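Long-range contact in amidohydrolase (Xanthomonas campestris pv. campestris, PDB 4DZH), which probably deaminates adenosine-type substrates such as 5'-methylthioadenosine, as a zinc-binding member of the ATZ/TRZ amidohydrolase family: residues 12-24 with 32-44. Sequence-based numbering, arbitrary orientation.
Sequences EPCDLLIEAGYVV and VLEDHAVAVSNGV
Leu16 and Val40 exchange backbone hydrogen bonds, as do Ile18 and Val38, which pairs strands 16-20 and 36-41 antiparallel. Val40 O accepts three donors: Leu16 N at 3.0 Å, and weak bonds from Asp15 N and Ser41 OG. Asp15 and Leu16 thus both face Val40, a classic beta bulge. Asp15 OD2 accepts a nearly straight bond from Asn42 N (2.7 Å, 172°), which arrives from above the carboxylate plane. A water donates to Asp15 OD2 and accepts from Gly43 N. Mutual backbone bonds of Ser41 and Val44 close this type I' turn.

Ala20 N donates to His36 O at 3.1 Å. Beyond it both chains turn a corner. Gly21 O accepts Asp35 N at 2.8 Å, and Val23 and Leu33 exchange two further bonds. His36 ND1 donates to Glu34 O at 2.9 Å; that oxygen lies in the ring plane, but ND1 stands above the carbonyl plane. Leu33 CB covers one ring face. With Val23 CG1 anti to N (chi1 173°), CG2 packs on His36 CB at 3.5 Å. On the other face, Leu17 CD1 meets Ala37 CB at 3.7 Å; Glu19 OE1 salt-bridges Arg55. Strands 44-50 and 63-66 complete this mixed sheet, typical of the beta domain beside the amidohydrolase TIM barrel.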
loop_
_atom_site.group_PDB
_atom_site.type_symbol
_atom_site.label_atom_id
_atom_site.label_comp_id
_atom_site.label_asym_id
_atom_site.label_seq_id
_atom_site.Cartn_x
_atom_site.Cartn_y
_atom_site.Cartn_z
ATOM N N GLU A 12 -34.962 24.368 10.283
ATOM C CA GLU A 12 -34.189 24.528 11.513
ATOM C C GLU A 12 -32.728 24.851 11.206
ATOM O O GLU A 12 -32.136 24.248 10.345
ATOM C CB GLU A 12 -34.321 23.224 12.304
ATOM C CG GLU A 12 -33.192 22.803 13.216
ATOM C CD GLU A 12 -33.477 21.441 13.868
ATOM O OE1 GLU A 12 -34.574 20.901 13.629
ATOM O OE2 GLU A 12 -32.618 20.901 14.609
ATOM N N PRO A 13 -32.158 25.842 11.883
ATOM C CA PRO A 13 -30.798 26.255 11.538
ATOM C C PRO A 13 -29.767 25.230 12.014
ATOM O O PRO A 13 -29.948 24.607 13.069
ATOM C CB PRO A 13 -30.615 27.561 12.318
ATOM C CG PRO A 13 -32.021 27.975 12.763
ATOM C CD PRO A 13 -32.789 26.706 12.893
ATOM N N CYS A 14 -28.692 25.063 11.251
ATOM C CA CYS A 14 -27.512 24.359 11.728
ATOM C C CYS A 14 -26.336 25.012 11.000
ATOM O O CYS A 14 -26.545 25.777 10.052
ATOM C CB CYS A 14 -27.618 22.868 11.424
ATOM S SG CYS A 14 -27.501 22.419 9.651
ATOM N N ASP A 15 -25.108 24.751 11.438
ATOM C CA ASP A 15 -23.954 25.495 10.924
ATOM C C ASP A 15 -23.577 24.971 9.536
ATOM O O ASP A 15 -23.331 25.741 8.585
ATOM C CB ASP A 15 -22.706 25.272 11.820
ATOM C CG ASP A 15 -22.773 25.999 13.174
ATOM O OD1 ASP A 15 -23.687 26.817 13.404
ATOM O OD2 ASP A 15 -21.876 25.751 14.016
ATOM N N LEU A 16 -23.523 23.649 9.434
ATOM C CA LEU A 16 -23.001 23.001 8.240
ATOM C C LEU A 16 -23.813 21.745 7.941
ATOM O O LEU A 16 -24.160 20.997 8.865
ATOM C CB LEU A 16 -21.537 22.615 8.497
ATOM C CG LEU A 16 -20.761 21.821 7.453
ATOM C CD1 LEU A 16 -20.486 22.625 6.176
ATOM C CD2 LEU A 16 -19.451 21.354 8.048
ATOM N N LEU A 17 -24.140 21.535 6.678
ATOM C CA LEU A 17 -24.712 20.280 6.222
ATOM C C LEU A 17 -23.784 19.703 5.146
ATOM O O LEU A 17 -23.503 20.365 4.146
ATOM C CB LEU A 17 -26.109 20.510 5.623
ATOM C CG LEU A 17 -26.767 19.222 5.121
ATOM C CD1 LEU A 17 -27.156 18.357 6.304
ATOM C CD2 LEU A 17 -27.946 19.482 4.226
ATOM N N ILE A 18 -23.305 18.483 5.337
ATOM C CA ILE A 18 -22.453 17.834 4.331
ATOM C C ILE A 18 -23.292 16.773 3.677
ATOM O O ILE A 18 -23.692 15.831 4.338
ATOM C CB ILE A 18 -21.194 17.154 4.972
ATOM C CG1 ILE A 18 -20.357 18.189 5.697
ATOM C CG2 ILE A 18 -20.328 16.460 3.901
ATOM C CD1 ILE A 18 -19.367 17.593 6.704
ATOM N N GLU A 19 -23.570 16.919 2.380
ATOM C CA GLU A 19 -24.299 15.875 1.658
ATOM C C GLU A 19 -23.332 15.012 0.877
ATOM O O GLU A 19 -22.482 15.543 0.170
ATOM C CB GLU A 19 -25.326 16.476 0.690
ATOM C CG GLU A 19 -26.345 17.427 1.338
ATOM C CD GLU A 19 -27.131 18.178 0.280
ATOM O OE1 GLU A 19 -26.738 18.106 -0.931
ATOM O OE2 GLU A 19 -28.133 18.838 0.655
ATOM N N ALA A 20 -23.518 13.696 0.955
ATOM C CA ALA A 20 -22.592 12.786 0.275
ATOM C C ALA A 20 -23.279 11.607 -0.415
ATOM O O ALA A 20 -24.365 11.162 -0.008
ATOM C CB ALA A 20 -21.571 12.276 1.260
ATOM N N GLY A 21 -22.581 11.017 -1.387
ATOM C CA GLY A 21 -23.104 9.827 -2.026
ATOM C C GLY A 21 -23.313 8.674 -1.062
ATOM O O GLY A 21 -24.240 7.882 -1.209
ATOM N N TYR A 22 -22.411 8.555 -0.091
ATOM C CA TYR A 22 -22.424 7.432 0.851
ATOM C C TYR A 22 -21.996 7.958 2.189
ATOM O O TYR A 22 -21.044 8.757 2.279
ATOM C CB TYR A 22 -21.458 6.320 0.415
ATOM C CG TYR A 22 -21.785 5.824 -0.954
ATOM C CD1 TYR A 22 -22.712 4.806 -1.133
ATOM C CD2 TYR A 22 -21.181 6.393 -2.083
ATOM C CE1 TYR A 22 -23.039 4.352 -2.406
ATOM C CE2 TYR A 22 -21.509 5.956 -3.370
ATOM C CZ TYR A 22 -22.431 4.927 -3.521
ATOM O OH TYR A 22 -22.767 4.466 -4.788
ATOM N N VAL A 23 -22.734 7.578 3.231
ATOM C CA VAL A 23 -22.267 7.845 4.591
ATOM C C VAL A 23 -21.957 6.526 5.290
ATOM O O VAL A 23 -22.783 5.617 5.302
ATOM C CB VAL A 23 -23.305 8.643 5.442
ATOM C CG1 VAL A 23 -22.856 8.758 6.895
ATOM C CG2 VAL A 23 -23.545 10.027 4.804
ATOM N N VAL A 24 -20.748 6.409 5.849
ATOM C CA VAL A 24 -20.335 5.200 6.531
ATOM C C VAL A 24 -20.196 5.491 8.021
ATOM O O VAL A 24 -19.184 6.037 8.463
ATOM C CB VAL A 24 -18.979 4.691 5.975
ATOM C CG1 VAL A 24 -18.567 3.436 6.708
ATOM C CG2 VAL A 24 -19.065 4.512 4.431
ATOM N N VAL A 32 -23.814 0.815 5.232
ATOM C CA VAL A 32 -23.525 1.966 4.382
ATOM C C VAL A 32 -24.815 2.721 4.020
ATOM O O VAL A 32 -25.732 2.151 3.447
ATOM C CB VAL A 32 -22.749 1.547 3.099
ATOM C CG1 VAL A 32 -22.467 2.754 2.225
ATOM C CG2 VAL A 32 -21.440 0.857 3.486
ATOM N N LEU A 33 -24.886 3.993 4.385
ATOM C CA LEU A 33 -26.083 4.778 4.129
ATOM C C LEU A 33 -25.954 5.512 2.826
ATOM O O LEU A 33 -25.210 6.479 2.709
ATOM C CB LEU A 33 -26.287 5.795 5.252
ATOM C CG LEU A 33 -26.207 5.208 6.648
ATOM C CD1 LEU A 33 -26.237 6.332 7.675
ATOM C CD2 LEU A 33 -27.365 4.229 6.834
ATOM N N GLU A 34 -26.720 5.085 1.838
ATOM C CA GLU A 34 -26.659 5.722 0.543
ATOM C C GLU A 34 -27.427 7.053 0.522
ATOM O O GLU A 34 -28.518 7.143 1.069
ATOM C CB GLU A 34 -27.246 4.763 -0.476
ATOM C CG GLU A 34 -27.226 5.262 -1.883
ATOM C CD GLU A 34 -27.064 4.108 -2.870
ATOM O OE1 GLU A 34 -27.380 2.957 -2.482
ATOM O OE2 GLU A 34 -26.609 4.348 -4.013
ATOM N N ASP A 35 -26.858 8.080 -0.106
ATOM C CA ASP A 35 -27.547 9.366 -0.292
ATOM C C ASP A 35 -28.017 9.983 1.024
ATOM O O ASP A 35 -29.215 10.256 1.204
ATOM C CB ASP A 35 -28.738 9.204 -1.264
ATOM C CG ASP A 35 -29.254 10.541 -1.811
ATOM O OD1 ASP A 35 -28.517 11.556 -1.750
ATOM O OD2 ASP A 35 -30.398 10.575 -2.332
ATOM N N HIS A 36 -27.070 10.194 1.938
ATOM C CA HIS A 36 -27.339 10.680 3.284
ATOM C C HIS A 36 -26.512 11.938 3.555
ATOM O O HIS A 36 -25.530 12.211 2.846
ATOM C CB HIS A 36 -26.968 9.622 4.317
ATOM C CG HIS A 36 -28.093 8.716 4.713
ATOM N ND1 HIS A 36 -28.751 7.905 3.818
ATOM C CD2 HIS A 36 -28.679 8.505 5.920
ATOM C CE1 HIS A 36 -29.670 7.202 4.459
ATOM N NE2 HIS A 36 -29.656 7.556 5.732
ATOM N N ALA A 37 -26.902 12.687 4.583
ATOM C CA ALA A 37 -26.242 13.933 4.943
ATOM C C ALA A 37 -25.957 13.973 6.435
ATOM O O ALA A 37 -26.572 13.231 7.219
ATOM C CB ALA A 37 -27.119 15.131 4.546
ATOM N N VAL A 38 -25.026 14.837 6.830
ATOM C CA VAL A 38 -24.638 14.960 8.224
ATOM C C VAL A 38 -24.686 16.411 8.572
ATOM O O VAL A 38 -24.042 17.236 7.932
ATOM C CB VAL A 38 -23.186 14.406 8.476
ATOM C CG1 VAL A 38 -22.721 14.692 9.923
ATOM C CG2 VAL A 38 -23.178 12.945 8.225
ATOM N N ALA A 39 -25.494 16.745 9.568
ATOM C CA ALA A 39 -25.571 18.133 9.992
ATOM C C ALA A 39 -24.677 18.350 11.201
ATOM O O ALA A 39 -24.557 17.482 12.068
ATOM C CB ALA A 39 -27.028 18.545 10.315
ATOM N N VAL A 40 -24.079 19.537 11.268
ATOM C CA VAL A 40 -23.080 19.847 12.281
ATOM C C VAL A 40 -23.341 21.241 12.800
ATOM O O VAL A 40 -23.642 22.159 12.021
ATOM C CB VAL A 40 -21.640 19.794 11.637
ATOM C CG1 VAL A 40 -20.579 20.075 12.689
ATOM C CG2 VAL A 40 -21.381 18.438 10.958
ATOM N N SER A 41 -23.296 21.409 14.131
ATOM C CA SER A 41 -23.395 22.746 14.741
ATOM C C SER A 41 -22.398 22.786 15.882
ATOM O O SER A 41 -22.303 21.831 16.651
ATOM C CB SER A 41 -24.794 23.034 15.305
ATOM O OG SER A 41 -25.737 23.130 14.253
ATOM N N ASN A 42 -21.666 23.892 16.006
ATOM C CA ASN A 42 -20.721 24.040 17.110
ATOM C C ASN A 42 -19.743 22.895 17.159
ATOM O O ASN A 42 -19.307 22.461 18.234
ATOM C CB ASN A 42 -21.483 24.248 18.443
ATOM C CG ASN A 42 -22.385 25.421 18.362
ATOM O OD1 ASN A 42 -23.583 25.284 18.115
ATOM N ND2 ASN A 42 -21.815 26.612 18.490
ATOM N N GLY A 43 -19.335 22.418 15.960
ATOM C CA GLY A 43 -18.352 21.356 15.905
ATOM C C GLY A 43 -18.901 19.985 16.214
ATOM O O GLY A 43 -18.173 19.007 16.258
ATOM N N VAL A 44 -20.196 19.913 16.527
ATOM C CA VAL A 44 -20.774 18.640 16.968
ATOM C C VAL A 44 -21.749 18.087 15.930
ATOM O O VAL A 44 -22.452 18.876 15.260
ATOM C CB VAL A 44 -21.548 18.850 18.304
ATOM C CG1 VAL A 44 -22.390 17.658 18.689
ATOM C CG2 VAL A 44 -20.557 19.140 19.446
HETATM O O HOH W 1 -19.815 23.712 13.421
HETATM O O HOH W 2 -26.742 12.483 -0.290
#